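Side-chain contacts in putative DNA helicase (Lactobacillus plantarum, PDB 3DMN), which probably unwinds duplex DNA at the expense of ATP, as UvrD-like helicases do, the crystallised fragment being its C-terminal domain: residues Q49-L54 with K82-Q87; A55-E60 with A117-N122; Q135-I140 with P158-V163. All coordinates share one frame; numbering follows the deposited sequence. Where two conformers were deposited one is given.

Overall arrangement
Contacts 1 and 2 both use helix 43-59, and they touch where V50 meets W121 and where Q53 and L54 pack on I119. Their centres are 10 Å apart, on the same side of the chain's centre. Contact 1 is partly buried and mixes methyl packing with a carboxylate, a bridging water and nearby salt bridges. Contact 2 is buried and joins the end of that helix to strand 118-121 of the parallel sheet, setting the carboxamide of N57 against A117 and I119 with no hydrogen bond between the segments. Contact 3 lies on the other side of the chain's centre, is also buried, and rests on leucine packing alone across its segments. I140 on its helix meets V120 of the strand used by contact 2.

Contact 1. Residues Q49-L54 with K82-Q87; sequences QVVDQL and KARGEQ. With ACT (acetate ion), chain F.
V51 places CG1 anti to its backbone N (chi1 167°), an arrangement in which both methyls face the carboxylate of E86, while E86 folds at chi2 (-76°) to bring that carboxylate up to the helix. E86 OE2 sits over the fork of the valine, with V51 CG2 at 3.5 Å and CG1 at 3.6 Å. L54 CD1, one helical turn further on, approaches the same E86 OE2 to 3.9 Å.

The charged oxygen is not left to the methyls. A water donates one hydrogen to E86 OE2 and the other to V51 O, at 2.7 Å each, so side chain and helix carbonyl are linked without a direct hydrogen bond between the segments. R84 adds its aliphatic part, crossing V51 at about a right angle with R84 CB 3.9 Å from V51 CG2. Its guanidinium reaches back toward the start of the same helix, where it forms salt bridges with D48 and E44. At the other end of the turn, K82 NZ donates to an acetate OXT at 2.9 Å; the acetate, which is also bound by L90 N, probably comes from the crystallisation liquor.

E86 and R84 are presented by the end of helix 71-82: a Schellman motif with G85 as its C-prime residue, leading into edge strand 88-90 of the parallel alpha/beta sheet found in P-loop NTPase folds.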
loop_
_atom_site.group_PDB
_atom_site.type_symbol
_atom_site.label_atom_id
_atom_site.label_comp_id
_atom_site.label_asym_id
_atom_site.label_seq_id
_atom_site.Cartn_x
_atom_site.Cartn_y
_atom_site.Cartn_z
ATOM N N GLN A 49 9.824 0.240 -7.681
ATOM C CA GLN A 49 8.550 -0.461 -7.849
ATOM C C GLN A 49 7.367 0.457 -7.635
ATOM O O GLN A 49 6.330 0.305 -8.309
ATOM C CB GLN A 49 8.443 -1.714 -6.968
ATOM C CG GLN A 49 7.112 -2.453 -7.138
ATOM C CD GLN A 49 6.776 -2.887 -8.569
ATOM O OE1 GLN A 49 7.655 -3.199 -9.384
ATOM N NE2 GLN A 49 5.477 -2.922 -8.871
ATOM N N VAL A 50 7.485 1.394 -6.699
ATOM C CA VAL A 50 6.420 2.390 -6.497
ATOM C C VAL A 50 6.225 3.230 -7.782
ATOM O O VAL A 50 5.096 3.472 -8.228
ATOM C CB VAL A 50 6.718 3.300 -5.310
ATOM C CG1 VAL A 50 5.689 4.376 -5.208
ATOM C CG2 VAL A 50 6.748 2.461 -4.002
ATOM N N VAL A 51 7.326 3.686 -8.361
ATOM C CA VAL A 51 7.255 4.485 -9.604
ATOM C C VAL A 51 6.539 3.690 -10.712
ATOM O O VAL A 51 5.623 4.185 -11.407
ATOM C CB VAL A 51 8.674 4.900 -10.037
ATOM C CG1 VAL A 51 8.693 5.445 -11.464
ATOM C CG2 VAL A 51 9.198 5.980 -9.081
ATOM N N ASP A 52 6.943 2.432 -10.835
ATOM C CA ASP A 52 6.422 1.537 -11.842
ATOM C C ASP A 52 4.925 1.251 -11.621
ATOM O O ASP A 52 4.124 1.272 -12.590
ATOM C CB ASP A 52 7.193 0.241 -11.849
ATOM C CG ASP A 52 8.600 0.402 -12.353
ATOM O OD1 ASP A 52 8.985 1.514 -12.762
ATOM O OD2 ASP A 52 9.311 -0.633 -12.377
ATOM N N GLN A 53 4.551 1.004 -10.364
ATOM C CA GLN A 53 3.142 0.778 -10.041
ATOM C C GLN A 53 2.275 2.014 -10.296
ATOM O O GLN A 53 1.150 1.913 -10.779
ATOM C CB GLN A 53 2.990 0.307 -8.595
ATOM C CG GLN A 53 1.553 -0.191 -8.300
ATOM C CD GLN A 53 1.245 -1.478 -9.023
ATOM O OE1 GLN A 53 0.190 -1.614 -9.667
ATOM N NE2 GLN A 53 2.166 -2.406 -8.965
ATOM N N LEU A 54 2.813 3.190 -9.988
ATOM C CA LEU A 54 2.069 4.427 -10.226
ATOM C C LEU A 54 1.809 4.578 -11.722
ATOM O O LEU A 54 0.709 4.934 -12.133
ATOM C CB LEU A 54 2.859 5.605 -9.688
ATOM C CG LEU A 54 2.861 5.744 -8.149
ATOM C CD1 LEU A 54 3.840 6.815 -7.757
ATOM C CD2 LEU A 54 1.457 6.086 -7.614
ATOM N N LYS A 82 10.126 12.392 -5.072
ATOM C CA LYS A 82 10.340 13.697 -5.747
ATOM C C LYS A 82 11.618 13.654 -6.582
ATOM O O LYS A 82 11.676 14.218 -7.664
ATOM C CB LYS A 82 10.389 14.834 -4.724
ATOM C CG LYS A 82 9.001 15.117 -4.137
ATOM C CD LYS A 82 9.062 16.359 -3.244
ATOM C CE LYS A 82 7.705 16.695 -2.590
ATOM N NZ LYS A 82 7.826 17.882 -1.622
ATOM N N ALA A 83 12.635 12.960 -6.071
ATOM C CA ALA A 83 13.886 12.765 -6.813
ATOM C C ALA A 83 13.733 11.781 -7.982
ATOM O O ALA A 83 14.678 11.606 -8.772
ATOM C CB ALA A 83 15.011 12.319 -5.813
ATOM N N ARG A 84 12.545 11.194 -8.145
ATOM C CA ARG A 84 12.246 10.417 -9.360
ATOM C C ARG A 84 11.375 11.190 -10.321
ATOM O O ARG A 84 10.898 10.625 -11.334
ATOM C CB ARG A 84 11.524 9.087 -9.039
ATOM C CG ARG A 84 12.303 8.184 -8.105
ATOM C CD ARG A 84 13.797 7.997 -8.479
ATOM N NE ARG A 84 14.348 6.964 -7.568
ATOM C CZ ARG A 84 14.158 5.642 -7.705
ATOM N NH1 ARG A 84 13.453 5.154 -8.746
ATOM N NH2 ARG A 84 14.691 4.820 -6.772
ATOM N N GLY A 85 11.179 12.485 -10.052
ATOM C CA GLY A 85 10.391 13.356 -10.907
ATOM C C GLY A 85 8.891 13.264 -10.680
ATOM O O GLY A 85 8.130 13.800 -11.502
ATOM N N GLU A 86 8.472 12.616 -9.584
ATOM C CA GLU A 86 7.026 12.472 -9.309
ATOM C C GLU A 86 6.522 13.770 -8.706
ATOM O O GLU A 86 7.253 14.444 -7.948
ATOM C CB GLU A 86 6.763 11.356 -8.303
ATOM C CG GLU A 86 7.209 9.970 -8.781
ATOM C CD GLU A 86 6.290 9.297 -9.817
ATOM O OE1 GLU A 86 5.258 9.867 -10.247
ATOM O OE2 GLU A 86 6.608 8.137 -10.183
ATOM N N GLN A 87 5.244 14.070 -8.953
ATOM C CA GLN A 87 4.561 15.135 -8.204
ATOM C C GLN A 87 4.041 14.461 -6.954
ATOM O O GLN A 87 3.289 13.500 -7.070
ATOM C CB GLN A 87 3.371 15.680 -9.010
ATOM C CG GLN A 87 2.782 16.966 -8.462
ATOM C CD GLN A 87 1.694 17.546 -9.385
ATOM O OE1 GLN A 87 1.019 16.814 -10.117
ATOM N NE2 GLN A 87 1.544 18.855 -9.353
HETATM C C ACT F . 4.714 17.578 -0.143
HETATM O O ACT F . 3.577 17.656 0.391
HETATM O OXT ACT F . 5.017 18.457 -0.984
HETATM C CH3 ACT F . 5.697 16.544 0.254
HETATM O O HOH W 1 5.289 6.791 -12.076
#

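Contact 2. Residues A55-E60 with A117-N122. With ACT (acetate ion), chain K; ACT (acetate ion), chain L.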
loop_
_atom_site.group_PDB
_atom_site.type_symbol
_atom_site.label_atom_id
_atom_site.label_comp_id
_atom_site.label_asym_id
_atom_site.label_seq_id
_atom_site.Cartn_x
_atom_site.Cartn_y
_atom_site.Cartn_z
ATOM N N ALA A 55 2.809 4.243 -12.536
ATOM C CA ALA A 55 2.653 4.315 -13.995
ATOM C C ALA A 55 1.607 3.301 -14.457
ATOM O O ALA A 55 0.774 3.631 -15.299
ATOM C CB ALA A 55 3.981 4.092 -14.692
HETATM N N MSE A 56 1.658 2.075 -13.925
HETATM C CA MSE A 56 0.669 1.052 -14.273
HETATM C C MSE A 56 -0.730 1.507 -13.886
HETATM O O MSE A 56 -1.643 1.466 -14.708
HETATM C CB MSE A 56 0.967 -0.269 -13.591
HETATM C CG MSE A 56 -0.095 -1.330 -13.818
HETATM SE SE MSE A 56 -0.179 -1.898 -15.685
HETATM C CE MSE A 56 1.713 -2.344 -15.907
ATOM N N ASN A 57 -0.904 1.942 -12.640
ATOM C CA ASN A 57 -2.205 2.401 -12.155
ATOM C C ASN A 57 -2.730 3.572 -12.983
ATOM O O ASN A 57 -3.896 3.568 -13.390
ATOM C CB ASN A 57 -2.129 2.770 -10.663
ATOM C CG ASN A 57 -1.929 1.567 -9.781
ATOM O OD1 ASN A 57 -1.820 0.419 -10.267
ATOM N ND2 ASN A 57 -1.851 1.816 -8.472
ATOM N N ASP A 58 -1.858 4.544 -13.267
ATOM C CA ASP A 58 -2.213 5.688 -14.132
ATOM C C ASP A 58 -2.743 5.222 -15.479
ATOM O O ASP A 58 -3.686 5.789 -16.010
ATOM C CB ASP A 58 -0.974 6.539 -14.393
ATOM C CG ASP A 58 -0.585 7.403 -13.222
ATOM O OD1 ASP A 58 -1.294 7.417 -12.201
ATOM O OD2 ASP A 58 0.462 8.085 -13.332
ATOM N N SER A 59 -2.116 4.195 -16.031
ATOM C CA SER A 59 -2.461 3.689 -17.360
ATOM C C SER A 59 -3.851 3.032 -17.391
ATOM O O SER A 59 -4.505 2.933 -18.464
ATOM C CB SER A 59 -1.371 2.742 -17.858
ATOM O OG SER A 59 -1.602 1.416 -17.436
ATOM N N GLU A 60 -4.312 2.610 -16.214
ATOM C CA GLU A 60 -5.621 1.983 -16.060
ATOM C C GLU A 60 -6.624 2.992 -15.527
ATOM O O GLU A 60 -7.773 2.648 -15.236
ATOM C CB GLU A 60 -5.517 0.754 -15.165
ATOM C CG GLU A 60 -4.485 -0.222 -15.716
ATOM C CD GLU A 60 -4.854 -1.661 -15.463
ATOM O OE1 GLU A 60 -4.803 -2.465 -16.430
ATOM O OE2 GLU A 60 -5.200 -1.984 -14.302
ATOM N N ALA A 117 -7.030 2.912 -5.630
ATOM C CA ALA A 117 -5.834 2.061 -5.595
ATOM C C ALA A 117 -4.976 2.501 -4.416
ATOM O O ALA A 117 -4.865 3.704 -4.103
ATOM C CB ALA A 117 -5.060 2.222 -6.878
ATOM N N VAL A 118 -4.370 1.518 -3.765
ATOM C CA VAL A 118 -3.459 1.802 -2.663
ATOM C C VAL A 118 -2.154 1.093 -2.964
ATOM O O VAL A 118 -2.153 -0.058 -3.392
ATOM C CB VAL A 118 -4.025 1.262 -1.303
ATOM C CG1 VAL A 118 -2.942 1.305 -0.203
ATOM C CG2 VAL A 118 -5.257 2.118 -0.881
ATOM N N ILE A 119 -1.063 1.789 -2.685
ATOM C CA ILE A 119 0.257 1.116 -2.613
ATOM C C ILE A 119 0.709 1.164 -1.159
ATOM O O ILE A 119 0.843 2.258 -0.611
ATOM C CB ILE A 119 1.266 1.822 -3.496
ATOM C CG1 ILE A 119 0.836 1.763 -4.967
ATOM C CG2 ILE A 119 2.719 1.233 -3.303
ATOM C CD1 ILE A 119 1.661 2.741 -5.898
ATOM N N VAL A 120 0.859 -0.002 -0.513
ATOM C CA VAL A 120 1.343 -0.058 0.862
ATOM C C VAL A 120 2.855 0.021 0.829
ATOM O O VAL A 120 3.533 -0.868 0.315
ATOM C CB VAL A 120 0.890 -1.366 1.578
ATOM C CG1 VAL A 120 1.336 -1.349 3.011
ATOM C CG2 VAL A 120 -0.627 -1.487 1.482
ATOM N N TRP A 121 3.394 1.078 1.444
ATOM C CA TRP A 121 4.847 1.263 1.394
ATOM C C TRP A 121 5.559 0.499 2.512
ATOM O O TRP A 121 5.364 0.733 3.736
ATOM C CB TRP A 121 5.230 2.770 1.438
ATOM C CG TRP A 121 6.684 2.968 1.612
ATOM C CD1 TRP A 121 7.321 3.546 2.699
ATOM C CD2 TRP A 121 7.718 2.530 0.725
ATOM N NE1 TRP A 121 8.701 3.533 2.509
ATOM C CE2 TRP A 121 8.966 2.894 1.315
ATOM C CE3 TRP A 121 7.720 1.897 -0.529
ATOM C CZ2 TRP A 121 10.182 2.637 0.684
ATOM C CZ3 TRP A 121 8.958 1.611 -1.144
ATOM C CH2 TRP A 121 10.153 1.985 -0.523
ATOM N N ASN A 122 6.410 -0.418 2.066
ATOM C CA ASN A 122 7.346 -1.123 2.956
ATOM C C ASN A 122 6.647 -2.011 3.981
ATOM O O ASN A 122 6.863 -1.893 5.201
ATOM C CB ASN A 122 8.384 -0.216 3.597
ATOM C CG ASN A 122 9.715 -0.956 3.767
ATOM O OD1 ASN A 122 9.766 -2.137 3.439
ATOM N ND2 ASN A 122 10.751 -0.299 4.316
HETATM C C ACT K . 10.927 3.274 4.868
HETATM O O ACT K . 10.646 4.457 4.397
HETATM O OXT ACT K . 10.027 2.519 5.366
HETATM C CH3 ACT K . 12.314 2.730 4.840
HETATM C C ACT L . 14.353 -0.452 4.273
HETATM O O ACT L . 14.006 0.661 3.798
HETATM O OXT ACT L . 13.478 -1.246 4.688
HETATM C CH3 ACT L . 15.805 -0.826 4.338
#
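The carboxamide of N57 ends against the methyl of A117, with N57 CG 4.3 Å from A117 CB, and reaches on toward the side chain of I119. The indole of W121, at the other end of the strand, has N122 CB over one face, 3.8 Å above the plane and offset toward the rim, while an acetate oxygen lies at its edge, in the ring plane.

This is helix-on-sheet packing in a parallel alpha/beta domain: the last turns of helix 43-59 lie over strand 118-121, which pairs with strands 64-68 and 147-153. N57 carries CG anti to its carbonyl carbon (chi1 -69°), and its amide points in at the start of the strand, where T64 and D62 also border it. I119 and W121 continue the same face, packing on earlier turns of the helix.

W121 NE1 donates to acetate O at 2.9 Å, nearly straight at 173°. N122 ND2 holds OXT of the same acetate at 3.1 Å and OXT of a second one at 2.9 Å; both ions are probably from the crystallisation liquor. A phenylalanine at W121 would probably leave that acetate oxygen without its N-H donor and open a gap against V47 and V50. Where the helix ends, S59 OG turns back and donates to M56 O at 2.7 Å.

Contact 3. Residues Q135-I140 with P158-V163; sequences QLLYTI and PLLARV
Helix 134-141 belongs to the beta-alpha-beta unit that leaves strand 118-121 and returns as the neighbouring parallel strand 147-153, and here L137 meets the loop that follows the second of those strands. The touching is done by one methyl. L137 CD2 lies 3.8 Å from L160 CD2 and 3.9 Å from L160 CG, and the two leucine side chains cross at about a right angle. The same L137 CD2 comes within 4.4 Å of L159 CB, so it sits against two consecutive residues of the loop. L137 stretches away from its helix with CG anti to the backbone N (chi1 -176°), which carries its methyls across to the loop.

Residues 158-160 form a short 3-10 segment, in which A161 N bonds to P158 O at 3.0 Å. A type I beta turn runs on from L160 to V163. This compact bend offers both leucines to the helix, and a polar link runs beside the apolar one: R134 NH1, at the start of the helix, donates to the carbonyl of L159.

Relative to the sheet, this helix lies on the face away from helix 43-59, and I140 packs inward on V120. On the helix itself, Q135 O accepts two bonds, from T139 N and from T139 OG1, each at 2.8 Å and from opposite faces of the carbonyl plane. The hydroxyl stands 37° out of that plane, and it receives in turn a weak bond from Q135 NE2. Y138 packs on T15 of helix 9-16, which V163 also approaches through F14.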
loop_
_atom_site.group_PDB
_atom_site.type_symbol
_atom_site.label_atom_id
_atom_site.label_comp_id
_atom_site.label_asym_id
_atom_site.label_seq_id
_atom_site.Cartn_x
_atom_site.Cartn_y
_atom_site.Cartn_z
ATOM N N GLN A 135 -3.682 -5.655 13.095
ATOM C CA GLN A 135 -4.855 -4.770 12.939
ATOM C C GLN A 135 -4.472 -3.590 12.035
ATOM O O GLN A 135 -5.211 -3.217 11.119
ATOM C CB GLN A 135 -5.323 -4.264 14.300
ATOM C CG GLN A 135 -6.487 -3.314 14.195
ATOM C CD GLN A 135 -7.694 -3.995 13.570
ATOM O OE1 GLN A 135 -7.997 -5.144 13.880
ATOM N NE2 GLN A 135 -8.390 -3.282 12.703
ATOM N N LEU A 136 -3.299 -3.013 12.292
ATOM C CA LEU A 136 -2.800 -1.906 11.454
ATOM C C LEU A 136 -2.641 -2.310 9.987
ATOM O O LEU A 136 -3.141 -1.614 9.094
ATOM C CB LEU A 136 -1.461 -1.407 12.018
ATOM C CG LEU A 136 -0.797 -0.336 11.155
ATOM C CD1 LEU A 136 -1.596 0.944 11.177
ATOM C CD2 LEU A 136 0.634 -0.073 11.666
ATOM N N LEU A 137 -1.944 -3.421 9.726
ATOM C CA LEU A 137 -1.709 -3.817 8.354
ATOM C C LEU A 137 -3.026 -4.127 7.658
ATOM O O LEU A 137 -3.231 -3.719 6.514
ATOM C CB LEU A 137 -0.765 -5.028 8.312
ATOM C CG LEU A 137 -0.362 -5.492 6.921
ATOM C CD1 LEU A 137 0.355 -4.373 6.148
ATOM C CD2 LEU A 137 0.534 -6.729 7.071
ATOM N N TYR A 138 -3.933 -4.796 8.368
ATOM C CA TYR A 138 -5.274 -5.060 7.839
ATOM C C TYR A 138 -5.986 -3.745 7.465
ATOM O O TYR A 138 -6.535 -3.591 6.370
ATOM C CB TYR A 138 -6.075 -5.775 8.919
ATOM C CG TYR A 138 -7.541 -5.853 8.593
ATOM C CD1 TYR A 138 -7.999 -6.791 7.676
ATOM C CD2 TYR A 138 -8.441 -5.000 9.194
ATOM C CE1 TYR A 138 -9.387 -6.884 7.388
ATOM C CE2 TYR A 138 -9.792 -5.062 8.914
ATOM C CZ TYR A 138 -10.257 -5.997 8.008
ATOM O OH TYR A 138 -11.623 -6.032 7.752
ATOM N N THR A 139 -6.000 -2.822 8.410
ATOM C CA THR A 139 -6.666 -1.535 8.187
ATOM C C THR A 139 -6.088 -0.786 6.981
ATOM O O THR A 139 -6.817 -0.247 6.183
ATOM C CB THR A 139 -6.595 -0.689 9.447
ATOM O OG1 THR A 139 -7.264 -1.412 10.481
ATOM C CG2 THR A 139 -7.302 0.641 9.242
ATOM N N ILE A 140 -4.770 -0.743 6.872
ATOM C CA ILE A 140 -4.142 -0.066 5.735
ATOM C C ILE A 140 -4.562 -0.711 4.419
ATOM O O ILE A 140 -4.975 -0.035 3.476
ATOM C CB ILE A 140 -2.636 -0.109 5.880
ATOM C CG1 ILE A 140 -2.213 0.760 7.084
ATOM C CG2 ILE A 140 -1.949 0.352 4.588
ATOM C CD1 ILE A 140 -0.689 0.644 7.391
ATOM N N PRO A 158 6.186 -11.018 8.110
ATOM C CA PRO A 158 5.798 -12.381 8.517
ATOM C C PRO A 158 4.300 -12.477 8.808
ATOM O O PRO A 158 3.741 -13.583 8.816
ATOM C CB PRO A 158 6.590 -12.600 9.805
ATOM C CG PRO A 158 6.839 -11.194 10.361
ATOM C CD PRO A 158 7.128 -10.419 9.082
ATOM N N LEU A 159 3.674 -11.334 9.045
ATOM C CA LEU A 159 2.228 -11.350 9.318
ATOM C C LEU A 159 1.464 -11.845 8.073
ATOM O O LEU A 159 0.300 -12.215 8.178
ATOM C CB LEU A 159 1.736 -9.966 9.767
ATOM C CG LEU A 159 2.519 -9.400 10.966
ATOM C CD1 LEU A 159 1.916 -8.028 11.312
ATOM C CD2 LEU A 159 2.458 -10.389 12.173
ATOM N N LEU A 160 2.118 -11.731 6.906
ATOM C CA LEU A 160 1.474 -12.137 5.653
ATOM C C LEU A 160 1.706 -13.598 5.327
ATOM O O LEU A 160 1.101 -14.122 4.376
ATOM C CB LEU A 160 1.870 -11.218 4.487
ATOM C CG LEU A 160 1.446 -9.740 4.694
ATOM C CD1 LEU A 160 2.038 -8.887 3.563
ATOM C CD2 LEU A 160 -0.075 -9.614 4.730
ATOM N N ALA A 161 2.521 -14.288 6.143
ATOM C CA ALA A 161 2.865 -15.695 5.835
ATOM C C ALA A 161 1.599 -16.567 5.834
ATOM O O ALA A 161 1.491 -17.509 5.064
ATOM C CB ALA A 161 3.898 -16.236 6.831
ATOM N N ARG A 162 0.662 -16.252 6.708
ATOM C CA ARG A 162 -0.546 -17.072 6.864
ATOM C C ARG A 162 -1.493 -16.932 5.695
ATOM O O ARG A 162 -2.370 -17.771 5.521
ATOM C CB ARG A 162 -1.290 -16.752 8.162
ATOM C CG ARG A 162 -1.991 -15.371 8.240
ATOM C CD ARG A 162 -2.679 -15.173 9.604
ATOM N NE ARG A 162 -3.456 -16.372 9.999
ATOM C CZ ARG A 162 -4.648 -16.676 9.491
ATOM N NH1 ARG A 162 -5.210 -15.896 8.576
ATOM N NH2 ARG A 162 -5.294 -17.769 9.883
ATOM N N VAL A 163 -1.338 -15.883 4.898
ATOM C CA VAL A 163 -2.307 -15.661 3.793
ATOM C C VAL A 163 -2.144 -16.733 2.725
ATOM O O VAL A 163 -1.045 -17.055 2.325
ATOM C CB VAL A 163 -2.130 -14.263 3.177
ATOM C CG1 VAL A 163 -3.129 -14.047 2.055
ATOM C CG2 VAL A 163 -2.332 -13.187 4.253
#